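Local coordinates for PlyP35 (Listeria phage P35, PDB 6S3Y), which probably binds the Listeria cell wall through two SH3-like repeats that form the C-terminal part of a phage endolysin, at residues I10-Y15 / W31-K36; I82-F87 / L102-K107; A86-N91 / K127-P132. All blocks are in the same frame, centred on the assembly; numbering follows the deposited sequence.

In the fold
Contact 1 lies in the first cell wall binding repeat and contacts 2 and 3 in the second; the repeats meet where contacts 1 and 2 bond to each other. These two, with centres about 8 Å apart, are similar strand-and-turn pairings, and each turn takes hold of the other's first strand. G34 and T35 of contact 1 bond to the backbone of I82 (G34 N to I82 O 2.8 Å), while G105 and F106 of contact 2 bond to I10. Contact 3 continues along strand 78-89, sharing A86 and F87 with contact 2; their centres are about 13 Å apart. I131 ties it to both others, its CD1 lying 3.9 Å from L102 CD1 and 3.9 Å from I10 CD1.

Contact 1 of 3, residues I10-Y15 / W31-K36; sequences IKDVGY and WKHGTK
D12, V13 and G14 meet W31, K32 and H33 in an antiparallel backbone pairing near the protein surface, at the open end of the hairpin made by strands 6-17 and 27-32. G14 and W31 form a hydrogen-bonded pair: G14 N reaches W31 O at 2.9 Å, while the return bond from W31 N to G14 O is longer, 3.1 Å, and more bent, with 137° at the hydrogen. One step on, V13 and K32 are a non-hydrogen-bonded pair with diverging side chains. V13 CA also comes to 3.1 Å from W31 O, so a CA-H...O contact and an N-H converge on that one carbonyl. The pairing closes with H33 N to D12 O, 2.9 Å and fairly straight.

The side chains add mostly van der Waals contact. D12 carries its carboxylate away from the backbone N (chi1 -165°) and across the partner strand at K32 and H33, where OD1 lies 3.8 Å from H33 CB and OD2 3.9 Å from K32 CG. The carboxylate and imidazole planes are turned 39° apart. The H33 ring itself leads off to N83, A84 and R104 of the other repeat, and D12 OD1 has a long, weak ion pair with R104 NE. The W31 indole reaches back across the hairpin and stacks on F16 of strand 6-17.

The chain reverses as the pairing ends, in a turn that starts at K32. K32 O is gripped twice from T35, by its N at 3.0 Å and by OG1 at 2.6 Å, the hydroxyl coming in on a carbonyl lone pair. G34 takes the positive phi of the third position, where glycine is favoured. This is an antiparallel pair running out into a type II beta turn, in a repeat whose family belongs to the SH3-like barrels.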
loop_
_atom_site.group_PDB
_atom_site.type_symbol
_atom_site.label_atom_id
_atom_site.label_comp_id
_atom_site.label_asym_id
_atom_site.label_seq_id
_atom_site.Cartn_x
_atom_site.Cartn_y
_atom_site.Cartn_z
ATOM N N ILE A 10 -4.085 -2.152 10.078
ATOM C CA ILE A 10 -3.563 -2.087 8.691
ATOM C C ILE A 10 -4.437 -3.038 7.849
ATOM O O ILE A 10 -4.714 -4.175 8.303
ATOM C CB ILE A 10 -2.057 -2.390 8.652
ATOM C CG1 ILE A 10 -1.228 -1.116 8.863
ATOM C CG2 ILE A 10 -1.657 -3.062 7.334
ATOM C CD1 ILE A 10 -1.594 -0.325 10.089
ATOM N N LYS A 11 -4.862 -2.580 6.678
ATOM C CA LYS A 11 -5.827 -3.326 5.819
ATOM C C LYS A 11 -5.227 -4.653 5.352
ATOM O O LYS A 11 -3.978 -4.792 5.284
ATOM C CB LYS A 11 -6.268 -2.499 4.616
ATOM C CG LYS A 11 -7.111 -1.284 4.959
ATOM C CD LYS A 11 -7.442 -0.465 3.701
ATOM C CE LYS A 11 -8.415 0.643 4.004
ATOM N NZ LYS A 11 -8.581 1.560 2.866
ATOM N N ASP A 12 -6.114 -5.565 4.964
ATOM C CA ASP A 12 -5.773 -6.913 4.447
ATOM C C ASP A 12 -5.621 -6.853 2.924
ATOM O O ASP A 12 -6.005 -7.852 2.242
ATOM C CB ASP A 12 -6.887 -7.899 4.849
ATOM C CG ASP A 12 -6.469 -9.354 4.687
ATOM O OD1 ASP A 12 -5.309 -9.678 5.039
ATOM O OD2 ASP A 12 -7.291 -10.103 4.164
ATOM N N VAL A 13 -5.051 -5.761 2.388
ATOM C CA VAL A 13 -5.012 -5.506 0.906
ATOM C C VAL A 13 -3.599 -5.125 0.442
ATOM O O VAL A 13 -2.756 -4.664 1.283
ATOM C CB VAL A 13 -6.016 -4.416 0.504
ATOM C CG1 VAL A 13 -7.429 -4.756 0.983
ATOM C CG2 VAL A 13 -5.585 -3.033 1.008
ATOM N N GLY A 14 -3.350 -5.333 -0.850
ATOM C CA GLY A 14 -2.285 -4.664 -1.630
ATOM C C GLY A 14 -2.856 -3.481 -2.382
ATOM O O GLY A 14 -4.056 -3.486 -2.727
ATOM N N TYR A 15 -2.018 -2.489 -2.675
ATOM C CA TYR A 15 -2.468 -1.172 -3.177
ATOM C C TYR A 15 -2.129 -1.074 -4.668
ATOM O O TYR A 15 -0.950 -0.972 -5.010
ATOM C CB TYR A 15 -1.850 -0.076 -2.301
ATOM C CG TYR A 15 -2.268 -0.234 -0.870
ATOM C CD1 TYR A 15 -3.481 0.259 -0.421
ATOM C CD2 TYR A 15 -1.486 -0.968 0.006
ATOM C CE1 TYR A 15 -3.886 0.051 0.883
ATOM C CE2 TYR A 15 -1.887 -1.177 1.321
ATOM C CZ TYR A 15 -3.092 -0.665 1.755
ATOM O OH TYR A 15 -3.514 -0.887 3.037
ATOM N N TRP A 31 -6.712 -4.822 -3.516
ATOM C CA TRP A 31 -6.884 -6.268 -3.732
ATOM C C TRP A 31 -6.645 -7.006 -2.412
ATOM O O TRP A 31 -5.525 -6.910 -1.861
ATOM C CB TRP A 31 -5.922 -6.775 -4.807
ATOM C CG TRP A 31 -6.323 -6.523 -6.232
ATOM C CD1 TRP A 31 -7.555 -6.646 -6.808
ATOM C CD2 TRP A 31 -5.419 -6.200 -7.306
ATOM N NE1 TRP A 31 -7.481 -6.387 -8.150
ATOM C CE2 TRP A 31 -6.179 -6.137 -8.488
ATOM C CE3 TRP A 31 -4.037 -5.975 -7.374
ATOM C CZ2 TRP A 31 -5.609 -5.842 -9.720
ATOM C CZ3 TRP A 31 -3.468 -5.703 -8.593
ATOM C CH2 TRP A 31 -4.245 -5.642 -9.747
ATOM N N LYS A 32 -7.631 -7.797 -1.989
ATOM C CA LYS A 32 -7.522 -8.677 -0.801
ATOM C C LYS A 32 -6.292 -9.577 -0.945
ATOM O O LYS A 32 -6.011 -10.061 -2.074
ATOM C CB LYS A 32 -8.808 -9.501 -0.661
ATOM C CG LYS A 32 -8.950 -10.205 0.677
ATOM C CD LYS A 32 -10.285 -10.912 0.827
ATOM C CE LYS A 32 -10.560 -11.908 -0.287
ATOM N NZ LYS A 32 -11.858 -12.603 -0.115
ATOM N N HIS A 33 -5.610 -9.832 0.176
ATOM C CA HIS A 33 -4.527 -10.844 0.293
ATOM C C HIS A 33 -4.940 -12.088 -0.495
ATOM O O HIS A 33 -6.081 -12.509 -0.320
ATOM C CB HIS A 33 -4.246 -11.176 1.763
ATOM C CG HIS A 33 -2.992 -11.965 1.963
ATOM N ND1 HIS A 33 -2.966 -13.291 2.357
ATOM C CD2 HIS A 33 -1.708 -11.616 1.739
ATOM C CE1 HIS A 33 -1.700 -13.663 2.510
ATOM N NE2 HIS A 33 -0.910 -12.670 2.091
ATOM N N GLY A 34 -4.077 -12.611 -1.348
ATOM C CA GLY A 34 -4.324 -13.866 -2.091
ATOM C C GLY A 34 -5.021 -13.678 -3.433
ATOM O O GLY A 34 -5.087 -14.657 -4.175
ATOM N N THR A 35 -5.486 -12.480 -3.785
ATOM C CA THR A 35 -6.093 -12.234 -5.120
ATOM C C THR A 35 -5.078 -12.622 -6.205
ATOM O O THR A 35 -3.897 -12.305 -6.046
ATOM C CB THR A 35 -6.520 -10.786 -5.304
ATOM O OG1 THR A 35 -7.400 -10.458 -4.234
ATOM C CG2 THR A 35 -7.220 -10.544 -6.626
ATOM N N LYS A 36 -5.527 -13.294 -7.268
ATOM C CA LYS A 36 -4.672 -13.658 -8.419
ATOM C C LYS A 36 -4.897 -12.629 -9.533
ATOM O O LYS A 36 -6.059 -12.302 -9.822
ATOM C CB LYS A 36 -4.941 -15.097 -8.873
ATOM C CG LYS A 36 -4.554 -16.106 -7.794
ATOM C CD LYS A 36 -4.545 -17.526 -8.281
ATOM C CE LYS A 36 -3.936 -18.406 -7.216
ATOM N NZ LYS A 36 -3.720 -19.743 -7.775
#

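Contact 2 of 3, residues I82-F87 / L102-K107; sequences INAHAF and LKRGFK
R104 CG sits between its own backbone N and carbonyl carbon (chi1 58°), which lays the start of the chain along A84: R104 CD is 3.6 Å from A84 O and 4.0 Å from A84 CB. L102 turns the other way, with CG opposite the carbonyl carbon (chi1 -60°), and its extended branch brings CD1 to 4.0 Å from F87 C. The other methyl, CD2, lies over the centre of the F106 ring, 4.1 Å above its plane, within the same segment, across the turn K103-F106.

The backbones are joined by one hydrogen-bonded pair, A86 with L102. A86 N gives a nearly straight bond to L102 O at 2.9 Å. L102 N returns one to A86 O at 3.0 Å, but approaches from above the carbonyl plane, 55° out of it.

Farther along, where the two strands separate, a water takes over: it donates to A84 O at 3.0 Å and accepts from R104 N at 2.8 Å. Two backbone groups beside the type II turn K103-F106 are thus joined through one water, while the arginine contributes its aliphatic part here and turns its NE toward D12 for a weak, long ion pair.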
loop_
_atom_site.group_PDB
_atom_site.type_symbol
_atom_site.label_atom_id
_atom_site.label_comp_id
_atom_site.label_asym_id
_atom_site.label_seq_id
_atom_site.Cartn_x
_atom_site.Cartn_y
_atom_site.Cartn_z
ATOM N N ILE A 82 -1.471 -11.533 -4.867
ATOM C CA ILE A 82 -1.287 -10.337 -4.002
ATOM C C ILE A 82 -0.858 -10.770 -2.601
ATOM O O ILE A 82 -1.504 -11.660 -1.984
ATOM C CB ILE A 82 -2.546 -9.458 -4.003
ATOM C CG1 ILE A 82 -2.878 -9.008 -5.422
ATOM C CG2 ILE A 82 -2.393 -8.281 -3.058
ATOM C CD1 ILE A 82 -1.657 -8.471 -6.197
ATOM N N ASN A 83 0.208 -10.142 -2.123
ATOM C CA ASN A 83 0.727 -10.210 -0.730
ATOM C C ASN A 83 0.412 -8.881 -0.043
ATOM O O ASN A 83 1.116 -7.884 -0.301
ATOM C CB ASN A 83 2.219 -10.549 -0.756
ATOM C CG ASN A 83 2.833 -10.560 0.618
ATOM O OD1 ASN A 83 2.448 -11.357 1.451
ATOM N ND2 ASN A 83 3.767 -9.665 0.881
ATOM N N ALA A 84 -0.639 -8.846 0.743
ATOM C CA ALA A 84 -1.122 -7.642 1.442
ATOM C C ALA A 84 -0.119 -7.215 2.527
ATOM O O ALA A 84 0.263 -8.042 3.325
ATOM C CB ALA A 84 -2.509 -7.867 1.989
ATOM N N HIS A 85 0.219 -5.934 2.545
ATOM C CA HIS A 85 0.983 -5.258 3.640
ATOM C C HIS A 85 0.933 -3.763 3.375
ATOM O O HIS A 85 0.531 -3.357 2.259
ATOM C CB HIS A 85 2.424 -5.775 3.763
ATOM C CG HIS A 85 3.394 -5.189 2.789
ATOM N ND1 HIS A 85 3.858 -5.906 1.697
ATOM C CD2 HIS A 85 3.986 -3.963 2.712
ATOM C CE1 HIS A 85 4.721 -5.171 1.019
ATOM N NE2 HIS A 85 4.802 -3.981 1.612
ATOM N N ALA A 86 1.282 -2.968 4.364
ATOM C CA ALA A 86 1.331 -1.500 4.226
ATOM C C ALA A 86 2.747 -1.031 4.553
ATOM O O ALA A 86 3.671 -1.883 4.723
ATOM C CB ALA A 86 0.275 -0.890 5.106
ATOM N N PHE A 87 2.934 0.273 4.669
ATOM C CA PHE A 87 4.224 0.906 4.992
ATOM C C PHE A 87 3.950 2.070 5.934
ATOM O O PHE A 87 2.840 2.650 5.855
ATOM C CB PHE A 87 4.911 1.450 3.750
ATOM C CG PHE A 87 5.634 0.448 2.887
ATOM C CD1 PHE A 87 6.616 -0.366 3.415
ATOM C CD2 PHE A 87 5.367 0.376 1.528
ATOM C CE1 PHE A 87 7.314 -1.244 2.608
ATOM C CE2 PHE A 87 6.077 -0.502 0.719
ATOM C CZ PHE A 87 7.041 -1.322 1.255
ATOM N N LEU A 102 4.647 -2.774 7.371
ATOM C CA LEU A 102 3.630 -3.130 8.382
ATOM C C LEU A 102 2.814 -4.336 7.882
ATOM O O LEU A 102 2.159 -4.236 6.822
ATOM C CB LEU A 102 2.747 -1.918 8.649
ATOM C CG LEU A 102 3.482 -0.683 9.167
ATOM C CD1 LEU A 102 2.536 0.507 9.335
ATOM C CD2 LEU A 102 4.146 -0.977 10.497
ATOM N N LYS A 103 2.828 -5.426 8.641
ATOM C CA LYS A 103 2.113 -6.689 8.306
ATOM C C LYS A 103 0.627 -6.401 8.165
ATOM O O LYS A 103 0.098 -5.521 8.898
ATOM C CB LYS A 103 2.396 -7.770 9.364
ATOM C CG LYS A 103 2.870 -9.092 8.826
ATOM C CD LYS A 103 2.787 -10.250 9.835
ATOM C CE LYS A 103 3.392 -11.490 9.220
ATOM N NZ LYS A 103 2.572 -12.040 8.108
ATOM N N ARG A 104 -0.046 -7.085 7.236
ATOM C CA ARG A 104 -1.531 -7.013 7.172
ATOM C C ARG A 104 -2.072 -7.279 8.581
ATOM O O ARG A 104 -1.562 -8.175 9.216
ATOM C CB ARG A 104 -2.091 -7.999 6.145
ATOM C CG ARG A 104 -1.713 -9.446 6.406
ATOM C CD ARG A 104 -2.019 -10.236 5.132
ATOM N NE ARG A 104 -2.703 -11.503 5.458
ATOM C CZ ARG A 104 -2.117 -12.653 5.513
ATOM N NH1 ARG A 104 -0.834 -12.772 5.182
ATOM N NH2 ARG A 104 -2.824 -13.713 5.831
ATOM N N GLY A 105 -3.044 -6.499 9.027
ATOM C CA GLY A 105 -3.671 -6.657 10.354
ATOM C C GLY A 105 -2.860 -6.048 11.488
ATOM O O GLY A 105 -3.322 -6.132 12.624
ATOM N N PHE A 106 -1.715 -5.420 11.216
ATOM C CA PHE A 106 -0.934 -4.674 12.243
ATOM C C PHE A 106 -1.873 -3.762 13.033
ATOM O O PHE A 106 -2.606 -2.983 12.406
ATOM C CB PHE A 106 0.192 -3.848 11.610
ATOM C CG PHE A 106 1.072 -3.124 12.604
ATOM C CD1 PHE A 106 2.163 -3.766 13.170
ATOM C CD2 PHE A 106 0.800 -1.813 12.978
ATOM C CE1 PHE A 106 2.967 -3.117 14.103
ATOM C CE2 PHE A 106 1.612 -1.159 13.889
ATOM C CZ PHE A 106 2.690 -1.814 14.459
ATOM N N LYS A 107 -1.826 -3.851 14.358
ATOM C CA LYS A 107 -2.659 -3.022 15.269
ATOM C C LYS A 107 -1.805 -1.864 15.791
ATOM O O LYS A 107 -0.743 -2.123 16.352
ATOM C CB LYS A 107 -3.206 -3.875 16.426
ATOM C CG LYS A 107 -4.036 -5.101 16.021
ATOM C CD LYS A 107 -5.211 -4.751 15.134
ATOM C CE LYS A 107 -6.158 -5.907 14.837
ATOM N NZ LYS A 107 -5.600 -6.884 13.865
HETATM O O HOH W 1 1.627 -8.841 5.821
#

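Contact 3 of 3, residues A86-N91 / K127-P132; sequences AFCWDN and KTFYIP
Strand 128-132, which pairs on its other edge with strand 117-121, is joined here to the end of strand 78-89 by a single antiparallel bridge; the strands cross at 136°, consistent with a strongly curled SH3-like barrel. W89 and Y130 make the bridge: W89 N to Y130 O is 2.8 Å, and Y130 N to W89 O 2.7 Å.

On the side of I100, L102 and L120, C88 SG packs 3.6 Å from F129 CB and lies obliquely to that ring. The indole points the other way, and its edge carbon CZ3 meets P132 CD at 3.9 Å.

Beyond the bridge D90 does two jobs. Its CB sits over one face of the F129 ring, 4.3 Å from the centroid, in a CH-pi contact. Its carboxylate turns to K127, whose NZ reaches OD2 at 2.9 Å on the anti side, 20° out of the carboxylate plane. A water then links the diverging backbones, donating to D90 O at 2.7 Å and to T128 O at 2.6 Å. Because K127 NZ also forms a salt bridge with D98, the lysine lies between two acids, which would be expected to favour its charged form.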
loop_
_atom_site.group_PDB
_atom_site.type_symbol
_atom_site.label_atom_id
_atom_site.label_comp_id
_atom_site.label_asym_id
_atom_site.label_seq_id
_atom_site.Cartn_x
_atom_site.Cartn_y
_atom_site.Cartn_z
ATOM N N ALA A 86 1.282 -2.968 4.364
ATOM C CA ALA A 86 1.331 -1.500 4.226
ATOM C C ALA A 86 2.747 -1.031 4.553
ATOM O O ALA A 86 3.671 -1.883 4.723
ATOM C CB ALA A 86 0.275 -0.890 5.106
ATOM N N PHE A 87 2.934 0.273 4.669
ATOM C CA PHE A 87 4.224 0.906 4.992
ATOM C C PHE A 87 3.950 2.070 5.934
ATOM O O PHE A 87 2.840 2.650 5.855
ATOM C CB PHE A 87 4.911 1.450 3.750
ATOM C CG PHE A 87 5.634 0.448 2.887
ATOM C CD1 PHE A 87 6.616 -0.366 3.415
ATOM C CD2 PHE A 87 5.367 0.376 1.528
ATOM C CE1 PHE A 87 7.314 -1.244 2.608
ATOM C CE2 PHE A 87 6.077 -0.502 0.719
ATOM C CZ PHE A 87 7.041 -1.322 1.255
ATOM N N CYS A 88 4.949 2.439 6.747
ATOM C CA CYS A 88 5.049 3.819 7.290
ATOM C C CYS A 88 6.444 4.352 6.982
ATOM O O CYS A 88 7.415 3.538 6.815
ATOM C CB CYS A 88 4.711 3.880 8.773
ATOM S SG CYS A 88 5.718 2.766 9.780
ATOM N N TRP A 89 6.553 5.675 6.874
ATOM C CA TRP A 89 7.794 6.337 6.415
ATOM C C TRP A 89 8.241 7.377 7.445
ATOM O O TRP A 89 7.369 8.017 8.054
ATOM C CB TRP A 89 7.531 7.015 5.070
ATOM C CG TRP A 89 7.323 6.088 3.900
ATOM C CD1 TRP A 89 8.247 5.697 2.990
ATOM C CD2 TRP A 89 6.063 5.542 3.455
ATOM N NE1 TRP A 89 7.666 4.937 2.020
ATOM C CE2 TRP A 89 6.328 4.822 2.276
ATOM C CE3 TRP A 89 4.743 5.593 3.930
ATOM C CZ2 TRP A 89 5.335 4.149 1.565
ATOM C CZ3 TRP A 89 3.758 4.933 3.226
ATOM C CH2 TRP A 89 4.047 4.227 2.063
ATOM N N ASP A 90 9.544 7.618 7.526
ATOM C CA ASP A 90 10.066 8.617 8.497
ATOM C C ASP A 90 9.940 10.014 7.915
ATOM O O ASP A 90 10.345 10.939 8.583
ATOM C CB ASP A 90 11.479 8.301 8.923
ATOM C CG ASP A 90 12.562 8.568 7.915
ATOM O OD1 ASP A 90 12.260 8.675 6.710
ATOM O OD2 ASP A 90 13.707 8.605 8.364
ATOM N N ASN A 91 9.336 10.177 6.741
ATOM C CA ASN A 91 8.976 11.540 6.266
ATOM C C ASN A 91 7.767 11.489 5.334
ATOM O O ASN A 91 7.421 10.403 4.857
ATOM C CB ASN A 91 10.203 12.230 5.667
ATOM C CG ASN A 91 10.488 11.791 4.260
ATOM O OD1 ASN A 91 9.681 12.017 3.376
ATOM N ND2 ASN A 91 11.629 11.179 4.058
ATOM N N LYS A 127 11.802 8.020 16.911
ATOM C CA LYS A 127 11.353 8.766 15.722
ATOM C C LYS A 127 9.893 8.522 15.408
ATOM O O LYS A 127 9.457 7.396 15.661
ATOM C CB LYS A 127 12.045 8.133 14.538
ATOM C CG LYS A 127 12.820 9.133 13.735
ATOM C CD LYS A 127 13.476 8.734 12.457
ATOM C CE LYS A 127 13.883 7.311 12.153
ATOM N NZ LYS A 127 14.584 7.388 10.850
ATOM N N THR A 128 9.273 9.515 14.793
ATOM C CA THR A 128 7.887 9.451 14.293
ATOM C C THR A 128 7.926 8.851 12.882
ATOM O O THR A 128 8.743 9.335 12.063
ATOM C CB THR A 128 7.247 10.843 14.273
ATOM O OG1 THR A 128 7.438 11.407 15.567
ATOM C CG2 THR A 128 5.774 10.773 13.932
ATOM N N PHE A 129 7.082 7.860 12.611
ATOM C CA PHE A 129 6.795 7.419 11.228
ATOM C C PHE A 129 5.389 7.897 10.856
ATOM O O PHE A 129 4.606 8.298 11.743
ATOM C CB PHE A 129 6.999 5.911 11.099
ATOM C CG PHE A 129 8.435 5.486 11.167
ATOM C CD1 PHE A 129 9.118 5.481 12.380
ATOM C CD2 PHE A 129 9.136 5.127 10.011
ATOM C CE1 PHE A 129 10.455 5.131 12.433
ATOM C CE2 PHE A 129 10.464 4.732 10.075
ATOM C CZ PHE A 129 11.117 4.755 11.284
ATOM N N TYR A 130 5.104 7.908 9.551
ATOM C CA TYR A 130 3.827 8.429 9.009
ATOM C C TYR A 130 3.203 7.369 8.109
ATOM O O TYR A 130 3.936 6.697 7.350
ATOM C CB TYR A 130 4.069 9.741 8.254
ATOM C CG TYR A 130 4.689 10.803 9.121
ATOM C CD1 TYR A 130 3.916 11.532 10.010
ATOM C CD2 TYR A 130 6.053 11.047 9.067
ATOM C CE1 TYR A 130 4.490 12.485 10.837
ATOM C CE2 TYR A 130 6.641 11.992 9.899
ATOM C CZ TYR A 130 5.854 12.735 10.751
ATOM O OH TYR A 130 6.442 13.653 11.561
ATOM N N ILE A 131 1.880 7.249 8.228
ATOM C CA ILE A 131 1.047 6.326 7.411
ATOM C C ILE A 131 -0.115 7.145 6.855
ATOM O O ILE A 131 -0.771 7.889 7.577
ATOM C CB ILE A 131 0.615 5.090 8.226
ATOM C CG1 ILE A 131 -0.086 4.062 7.330
ATOM C CG2 ILE A 131 -0.219 5.478 9.437
ATOM C CD1 ILE A 131 -0.381 2.724 8.020
ATOM N N PRO A 132 -0.402 7.041 5.540
ATOM C CA PRO A 132 -1.566 7.710 4.953
ATOM C C PRO A 132 -2.872 6.974 5.300
ATOM O O PRO A 132 -2.856 5.767 5.546
ATOM C CB PRO A 132 -1.246 7.663 3.459
ATOM C CG PRO A 132 -0.446 6.382 3.298
ATOM C CD PRO A 132 0.377 6.272 4.555
HETATM O O HOH W 2 10.528 11.112 11.260
#